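Local coordinates for dehydroquinate synthase (PDB 1UJN), which probably converts 3-deoxy-D-arabino-heptulosonate 7-phosphate to 3-dehydroquinate, using NAD and a divalent metal ion, in the second step of chorismate biosynthesis, at residues V24-R37 with V46-G60. Numbering follows the deposited sequence.
Sequences VPPLAGPAALLFDR and VAKALGVRHLLGLPG
Leu33, Phe35 and Arg37 carry five backbone hydrogen bonds between the two segments, from Leu33 N to His54 O (2.7 Å) through to Arg37 N and Leu58 O, as strand 31-36 runs parallel to strand 55-58 with the short axes 22° apart. Side chains alternate between the two faces of the sheet. On the face packed against helix 40-50, the Phe35 ring lies over Gly57, whose CA sits 3.5 Å from the ring centroid in a CH-pi contact. A chi1 of 67° sets CG between the backbone N and carbonyl carbon and swings the ring across the neighbouring strand; with no side chain at Gly57, the ring can lie directly on its backbone, while Leu55 CB meets its edge. Toward the strand's start on the same face, Leu33 holds CG anti to its backbone N (chi1 -173°) and sends CD1 to Val46 CG1 at 3.7 Å, crossing that valine at about a right angle. Val52 fans out its two methyls: CG1 rests near Leu33 CB, and CG2 lies 3.7 Å from Leu27 CD1. A water bridges Leu27 N and Leu50 O, fastening the loop before strand 31-36 to the end of helix 40-50. The other face carries Leu34, whose CD1 touches both Leu56 CD2 and, more tightly, Leu58 CD1; helix 67-80 covers this side through Trp76 and Lys72. At the C-terminal end, the Arg37 guanidinium lays one face over Gly57 O, with Pro59 CG in its plane at the edge, 3.5 Å from NE. Asp36 OD1 accepts a hydrogen bond from Arg38 N, and the Asp36 side chain is about 6 Å from that of Thr118, a predicted NAD-binding residue. Strand, helix and adjacent parallel strand form a classic beta-alpha-beta crossover, closing one edge of the N-terminal Rossmann-like sheet.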
ATOM      1  N   VAL A  24      18.830 -11.386 -15.526  1.00 22.81           N
ATOM      2  CA  VAL A  24      17.424 -11.078 -15.282  1.00 22.06           C
ATOM      3  C   VAL A  24      16.518 -12.076 -15.988  1.00 22.32           C
ATOM      4  O   VAL A  24      16.686 -12.335 -17.175  1.00 22.87           O
ATOM      5  CB  VAL A  24      17.058  -9.661 -15.782  1.00 19.70           C
ATOM      6  CG1 VAL A  24      15.593  -9.361 -15.474  1.00 21.31           C
ATOM      7  CG2 VAL A  24      17.970  -8.619 -15.127  1.00 18.85           C
ATOM      8  N   PRO A  25      15.553 -12.666 -15.264  1.00 22.35           N
ATOM      9  CA  PRO A  25      14.665 -13.621 -15.938  1.00 22.48           C
ATOM     10  C   PRO A  25      13.854 -12.873 -17.002  1.00 23.13           C
ATOM     11  O   PRO A  25      13.358 -11.773 -16.750  1.00 21.79           O
ATOM     12  CB  PRO A  25      13.760 -14.115 -14.812  1.00 21.18           C
ATOM     13  CG  PRO A  25      14.601 -13.950 -13.586  1.00 22.68           C
ATOM     14  CD  PRO A  25      15.282 -12.623 -13.817  1.00 22.01           C
ATOM     15  N   PRO A  26      13.720 -13.452 -18.208  1.00 22.34           N
ATOM     16  CA  PRO A  26      12.949 -12.781 -19.259  1.00 22.88           C
ATOM     17  C   PRO A  26      11.556 -12.464 -18.733  1.00 22.75           C
ATOM     18  O   PRO A  26      10.972 -13.262 -18.002  1.00 24.09           O
ATOM     19  CB  PRO A  26      12.919 -13.822 -20.372  1.00 24.63           C
ATOM     20  CG  PRO A  26      14.255 -14.489 -20.223  1.00 24.24           C
ATOM     21  CD  PRO A  26      14.363 -14.675 -18.721  1.00 23.08           C
ATOM     22  N   LEU A  27      11.030 -11.303 -19.104  1.00 23.27           N
ATOM     23  CA  LEU A  27       9.707 -10.886 -18.653  1.00 25.61           C
ATOM     24  C   LEU A  27       8.605 -11.812 -19.166  1.00 27.18           C
ATOM     25  O   LEU A  27       8.624 -12.234 -20.324  1.00 27.48           O
ATOM     26  CB  LEU A  27       9.451  -9.444 -19.096  1.00 26.20           C
ATOM     27  CG  LEU A  27      10.500  -8.453 -18.570  1.00 23.51           C
ATOM     28  CD1 LEU A  27      10.306  -7.085 -19.209  1.00 26.13           C
ATOM     29  CD2 LEU A  27      10.389  -8.364 -17.054  1.00 26.48           C
ATOM     30  N   ALA A  28       7.647 -12.122 -18.296  1.00 27.51           N
ATOM     31  CA  ALA A  28       6.543 -13.011 -18.650  1.00 28.98           C
ATOM     32  C   ALA A  28       5.242 -12.265 -18.930  1.00 29.65           C
ATOM     33  O   ALA A  28       4.201 -12.885 -19.137  1.00 32.07           O
ATOM     34  CB  ALA A  28       6.326 -14.027 -17.541  1.00 30.32           C
ATOM     35  N   GLY A  29       5.299 -10.939 -18.929  1.00 28.81           N
ATOM     36  CA  GLY A  29       4.105 -10.155 -19.189  1.00 28.41           C
ATOM     37  C   GLY A  29       4.462  -8.743 -19.600  1.00 27.89           C
ATOM     38  O   GLY A  29       5.637  -8.450 -19.829  1.00 28.59           O
ATOM     39  N   PRO A  30       3.473  -7.842 -19.710  1.00 27.57           N
ATOM     40  CA  PRO A  30       3.759  -6.459 -20.102  1.00 25.44           C
ATOM     41  C   PRO A  30       4.693  -5.778 -19.102  1.00 23.26           C
ATOM     42  O   PRO A  30       4.888  -6.274 -17.983  1.00 23.99           O
ATOM     43  CB  PRO A  30       2.371  -5.816 -20.162  1.00 27.77           C
ATOM     44  CG  PRO A  30       1.358  -6.920 -20.225  1.00 29.90           C
ATOM     45  CD  PRO A  30       2.033  -8.042 -19.478  1.00 28.79           C
ATOM     46  N   ALA A  31       5.279  -4.654 -19.504  1.00 22.29           N
ATOM     47  CA  ALA A  31       6.211  -3.947 -18.632  1.00 21.08           C
ATOM     48  C   ALA A  31       6.382  -2.476 -18.981  1.00 21.53           C
ATOM     49  O   ALA A  31       6.034  -2.032 -20.079  1.00 22.03           O
ATOM     50  CB  ALA A  31       7.573  -4.650 -18.672  1.00 20.59           C
ATOM     51  N   ALA A  32       6.924  -1.725 -18.028  1.00 19.78           N
ATOM     52  CA  ALA A  32       7.186  -0.306 -18.200  1.00 19.05           C
ATOM     53  C   ALA A  32       8.458  -0.038 -17.410  1.00 19.75           C
ATOM     54  O   ALA A  32       8.760  -0.763 -16.459  1.00 20.02           O
ATOM     55  CB  ALA A  32       6.027   0.522 -17.650  1.00 18.40           C
ATOM     56  N   LEU A  33       9.211   0.983 -17.801  1.00 19.58           N
ATOM     57  CA  LEU A  33      10.456   1.283 -17.113  1.00 18.16           C
ATOM     58  C   LEU A  33      10.525   2.756 -16.735  1.00 18.92           C
ATOM     59  O   LEU A  33      10.329   3.635 -17.569  1.00 19.74           O
ATOM     60  CB  LEU A  33      11.655   0.889 -17.998  1.00 17.41           C
ATOM     61  CG  LEU A  33      13.074   0.964 -17.411  1.00 18.52           C
ATOM     62  CD1 LEU A  33      14.002   0.043 -18.203  1.00 19.27           C
ATOM     63  CD2 LEU A  33      13.583   2.407 -17.445  1.00 18.11           C
ATOM     64  N   LEU A  34      10.781   2.999 -15.452  1.00 19.57           N
ATOM     65  CA  LEU A  34      10.902   4.335 -14.883  1.00 20.03           C
ATOM     66  C   LEU A  34      12.393   4.541 -14.598  1.00 21.08           C
ATOM     67  O   LEU A  34      13.039   3.665 -14.011  1.00 20.88           O
ATOM     68  CB  LEU A  34      10.104   4.396 -13.576  1.00 21.97           C
ATOM     69  CG  LEU A  34       9.974   5.734 -12.857  1.00 25.48           C
ATOM     70  CD1 LEU A  34       9.117   6.666 -13.706  1.00 25.90           C
ATOM     71  CD2 LEU A  34       9.341   5.528 -11.475  1.00 26.69           C
ATOM     72  N   PHE A  35      12.944   5.691 -14.986  1.00 21.18           N
ATOM     73  CA  PHE A  35      14.370   5.930 -14.771  1.00 21.36           C
ATOM     74  C   PHE A  35      14.760   7.367 -14.432  1.00 22.27           C
ATOM     75  O   PHE A  35      14.051   8.311 -14.759  1.00 21.04           O
ATOM     76  CB  PHE A  35      15.155   5.494 -16.016  1.00 22.47           C
ATOM     77  CG  PHE A  35      14.876   6.336 -17.242  1.00 24.18           C
ATOM     78  CD1 PHE A  35      15.663   7.447 -17.537  1.00 22.87           C
ATOM     79  CD2 PHE A  35      13.824   6.016 -18.095  1.00 24.29           C
ATOM     80  CE1 PHE A  35      15.408   8.228 -18.667  1.00 26.63           C
ATOM     81  CE2 PHE A  35      13.557   6.791 -19.228  1.00 24.53           C
ATOM     82  CZ  PHE A  35      14.352   7.900 -19.515  1.00 24.25           C
ATOM     83  N   ASP A  36      15.906   7.499 -13.768  1.00 22.71           N
ATOM     84  CA  ASP A  36      16.470   8.794 -13.398  1.00 23.70           C
ATOM     85  C   ASP A  36      17.134   9.286 -14.687  1.00 25.08           C
ATOM     86  O   ASP A  36      17.963   8.583 -15.246  1.00 24.91           O
ATOM     87  CB  ASP A  36      17.530   8.594 -12.306  1.00 25.14           C
ATOM     88  CG  ASP A  36      18.204   9.891 -11.888  1.00 27.70           C
ATOM     89  OD1 ASP A  36      18.380  10.785 -12.741  1.00 27.75           O
ATOM     90  OD2 ASP A  36      18.576  10.010 -10.701  1.00 29.01           O
ATOM     91  N   ARG A  37      16.759  10.471 -15.163  1.00 27.52           N
ATOM     92  CA  ARG A  37      17.333  11.018 -16.399  1.00 30.64           C
ATOM     93  C   ARG A  37      18.855  10.911 -16.428  1.00 29.95           C
ATOM     94  O   ARG A  37      19.452  10.782 -17.496  1.00 29.89           O
ATOM     95  CB  ARG A  37      16.940  12.489 -16.574  1.00 33.37           C
ATOM     96  CG  ARG A  37      15.445  12.752 -16.630  1.00 39.87           C
ATOM     97  CD  ARG A  37      15.169  14.250 -16.687  1.00 44.89           C
ATOM     98  NE  ARG A  37      13.747  14.573 -16.594  1.00 48.68           N
ATOM     99  CZ  ARG A  37      12.836  14.242 -17.504  1.00 49.76           C
ATOM    100  NH1 ARG A  37      13.191  13.571 -18.593  1.00 52.38           N
ATOM    101  NH2 ARG A  37      11.567  14.584 -17.325  1.00 52.71           N
ATOM    102  N   VAL A  46      18.826  -1.366 -20.531  1.00 20.40           N
ATOM    103  CA  VAL A  46      17.990  -2.295 -19.781  1.00 20.06           C
ATOM    104  C   VAL A  46      16.722  -2.571 -20.590  1.00 20.64           C
ATOM    105  O   VAL A  46      16.311  -3.721 -20.750  1.00 20.82           O
ATOM    106  CB  VAL A  46      17.599  -1.699 -18.396  1.00 19.49           C
ATOM    107  CG1 VAL A  46      16.542  -2.571 -17.723  1.00 20.21           C
ATOM    108  CG2 VAL A  46      18.833  -1.602 -17.510  1.00 20.81           C
ATOM    109  N   ALA A  47      16.109  -1.502 -21.099  1.00 20.89           N
ATOM    110  CA  ALA A  47      14.889  -1.609 -21.891  1.00 22.05           C
ATOM    111  C   ALA A  47      15.095  -2.475 -23.131  1.00 23.69           C
ATOM    112  O   ALA A  47      14.298  -3.370 -23.416  1.00 22.82           O
ATOM    113  CB  ALA A  47      14.412  -0.223 -22.300  1.00 21.82           C
ATOM    114  N   LYS A  48      16.170  -2.210 -23.865  1.00 25.98           N
ATOM    115  CA  LYS A  48      16.451  -2.967 -25.083  1.00 25.66           C
ATOM    116  C   LYS A  48      16.707  -4.446 -24.809  1.00 25.90           C
ATOM    117  O   LYS A  48      16.211  -5.311 -25.527  1.00 25.62           O
ATOM    118  CB  LYS A  48      17.653  -2.359 -25.810  1.00 28.22           C
ATOM    119  CG  LYS A  48      17.780  -2.795 -27.261  1.00 32.46           C
ATOM    120  CD  LYS A  48      18.885  -2.025 -27.964  1.00 36.00           C
ATOM    121  CE  LYS A  48      18.896  -2.321 -29.454  1.00 38.76           C
ATOM    122  NZ  LYS A  48      18.820  -3.782 -29.717  1.00 41.56           N
ATOM    123  N   ALA A  49      17.470  -4.738 -23.763  1.00 25.28           N
ATOM    124  CA  ALA A  49      17.787  -6.116 -23.417  1.00 25.58           C
ATOM    125  C   ALA A  49      16.560  -6.949 -23.041  1.00 26.64           C
ATOM    126  O   ALA A  49      16.455  -8.120 -23.410  1.00 26.38           O
ATOM    127  CB  ALA A  49      18.796  -6.138 -22.268  1.00 24.37           C
ATOM    128  N   LEU A  50      15.625  -6.336 -22.322  1.00 25.10           N
ATOM    129  CA  LEU A  50      14.444  -7.048 -21.855  1.00 24.39           C
ATOM    130  C   LEU A  50      13.173  -6.859 -22.685  1.00 25.62           C
ATOM    131  O   LEU A  50      12.134  -7.438 -22.367  1.00 24.16           O
ATOM    132  CB  LEU A  50      14.188  -6.666 -20.394  1.00 23.60           C
ATOM    133  CG  LEU A  50      15.367  -7.032 -19.480  1.00 23.43           C
ATOM    134  CD1 LEU A  50      15.216  -6.392 -18.107  1.00 24.02           C
ATOM    135  CD2 LEU A  50      15.449  -8.547 -19.365  1.00 24.97           C
ATOM    136  N   GLY A  51      13.257  -6.054 -23.740  1.00 25.49           N
ATOM    137  CA  GLY A  51      12.101  -5.832 -24.597  1.00 25.20           C
ATOM    138  C   GLY A  51      11.042  -4.885 -24.056  1.00 26.01           C
ATOM    139  O   GLY A  51       9.858  -5.020 -24.383  1.00 24.93           O
ATOM    140  N   VAL A  52      11.451  -3.927 -23.232  1.00 23.46           N
ATOM    141  CA  VAL A  52      10.507  -2.971 -22.667  1.00 23.73           C
ATOM    142  C   VAL A  52      10.324  -1.803 -23.629  1.00 24.64           C
ATOM    143  O   VAL A  52      11.299  -1.204 -24.080  1.00 23.90           O
ATOM    144  CB  VAL A  52      10.998  -2.454 -21.302  1.00 22.86           C
ATOM    145  CG1 VAL A  52       9.977  -1.494 -20.712  1.00 21.45           C
ATOM    146  CG2 VAL A  52      11.221  -3.637 -20.362  1.00 21.64           C
ATOM    147  N   ARG A  53       9.073  -1.480 -23.931  1.00 25.82           N
ATOM    148  CA  ARG A  53       8.768  -0.416 -24.903  1.00 29.05           C
ATOM    149  C   ARG A  53       8.267   0.894 -24.254  1.00 30.09           C
ATOM    150  O   ARG A  53       8.284   1.960 -24.853  1.00 31.72           O
ATOM    151  CB  ARG A  53       7.718  -0.949 -25.879  1.00 31.23           C
ATOM    152  CG  ARG A  53       8.159  -2.245 -26.560  1.00 34.48           C
ATOM    153  CD  ARG A  53       9.442  -2.059 -27.379  1.00 38.89           C
ATOM    154  NE  ARG A  53       9.386  -0.813 -28.149  1.00 42.34           N
ATOM    155  CZ  ARG A  53      10.446  -0.517 -28.923  1.00 45.39           C
ATOM    156  NH1 ARG A  53      11.482  -1.337 -28.972  1.00 46.09           N
ATOM    157  NH2 ARG A  53      10.444   0.606 -29.647  1.00 46.52           N
ATOM    158  N   HIS A  54       7.801   0.831 -23.012  1.00 26.29           N
ATOM    159  CA  HIS A  54       7.293   2.017 -22.329  1.00 25.93           C
ATOM    160  C   HIS A  54       8.302   2.521 -21.304  1.00 25.86           C
ATOM    161  O   HIS A  54       8.572   1.843 -20.311  1.00 22.74           O
ATOM    162  CB  HIS A  54       5.975   1.690 -21.628  1.00 27.58           C
ATOM    163  CG  HIS A  54       4.959   1.055 -22.524  1.00 28.69           C
ATOM    164  ND1 HIS A  54       4.498   1.660 -23.674  1.00 29.92           N
ATOM    165  CD2 HIS A  54       4.325  -0.139 -22.446  1.00 30.47           C
ATOM    166  CE1 HIS A  54       3.625   0.866 -24.267  1.00 30.12           C
ATOM    167  NE2 HIS A  54       3.502  -0.232 -23.543  1.00 30.68           N
ATOM    168  N   LEU A  55       8.851   3.709 -21.548  1.00 23.56           N
ATOM    169  CA  LEU A  55       9.839   4.296 -20.644  1.00 24.46           C
ATOM    170  C   LEU A  55       9.485   5.721 -20.256  1.00 24.65           C
ATOM    171  O   LEU A  55       9.011   6.492 -21.085  1.00 24.60           O
ATOM    172  CB  LEU A  55      11.226   4.309 -21.291  1.00 27.48           C
ATOM    173  CG  LEU A  55      11.959   2.996 -21.571  1.00 30.76           C
ATOM    174  CD1 LEU A  55      11.348   2.300 -22.776  1.00 31.97           C
ATOM    175  CD2 LEU A  55      13.429   3.303 -21.827  1.00 30.92           C
ATOM    176  N   LEU A  56       9.732   6.065 -18.994  1.00 22.65           N
ATOM    177  CA  LEU A  56       9.458   7.405 -18.489  1.00 23.77           C
ATOM    178  C   LEU A  56      10.646   7.861 -17.659  1.00 25.67           C
ATOM    179  O   LEU A  56      11.037   7.190 -16.692  1.00 22.43           O
ATOM    180  CB  LEU A  56       8.193   7.418 -17.619  1.00 25.73           C
ATOM    181  CG  LEU A  56       7.869   8.776 -16.979  1.00 27.04           C
ATOM    182  CD1 LEU A  56       7.535   9.793 -18.074  1.00 29.49           C
ATOM    183  CD2 LEU A  56       6.703   8.642 -16.012  1.00 26.71           C
ATOM    184  N   GLY A  57      11.225   8.996 -18.050  1.00 24.07           N
ATOM    185  CA  GLY A  57      12.370   9.542 -17.345  1.00 25.98           C
ATOM    186  C   GLY A  57      11.942  10.586 -16.335  1.00 26.42           C
ATOM    187  O   GLY A  57      10.998  11.339 -16.565  1.00 28.66           O
ATOM    188  N   LEU A  58      12.637  10.627 -15.206  1.00 27.54           N
ATOM    189  CA  LEU A  58      12.312  11.573 -14.156  1.00 28.79           C
ATOM    190  C   LEU A  58      13.578  12.143 -13.549  1.00 30.04           C
ATOM    191  O   LEU A  58      14.633  11.512 -13.578  1.00 27.17           O
ATOM    192  CB  LEU A  58      11.523  10.880 -13.042  1.00 31.44           C
ATOM    193  CG  LEU A  58      10.204  10.173 -13.337  1.00 32.84           C
ATOM    194  CD1 LEU A  58       9.754   9.439 -12.085  1.00 35.87           C
ATOM    195  CD2 LEU A  58       9.158  11.174 -13.777  1.00 35.40           C
ATOM    196  N   PRO A  59      13.498  13.368 -13.016  1.00 31.71           N
ATOM    197  CA  PRO A  59      14.699  13.933 -12.406  1.00 32.26           C
ATOM    198  C   PRO A  59      14.852  13.217 -11.068  1.00 32.19           C
ATOM    199  O   PRO A  59      13.858  12.965 -10.385  1.00 33.56           O
ATOM    200  CB  PRO A  59      14.339  15.408 -12.221  1.00 31.94           C
ATOM    201  CG  PRO A  59      13.359  15.661 -13.333  1.00 34.36           C
ATOM    202  CD  PRO A  59      12.496  14.417 -13.274  1.00 33.21           C
ATOM    203  N   GLY A  60      16.080  12.867 -10.707  1.00 31.42           N
ATOM    204  CA  GLY A  60      16.300  12.204  -9.437  1.00 32.18           C
ATOM    205  C   GLY A  60      16.230  13.241  -8.335  1.00 31.62           C
ATOM    206  O   GLY A  60      15.877  14.390  -8.588  1.00 31.90           O
TER
HETATM  207  O   HOH W   1      12.357 -10.059 -21.385  1.00 21.45           O
HETATM  208  O   HOH W   2       6.974  -2.742 -22.695  1.00 27.96           O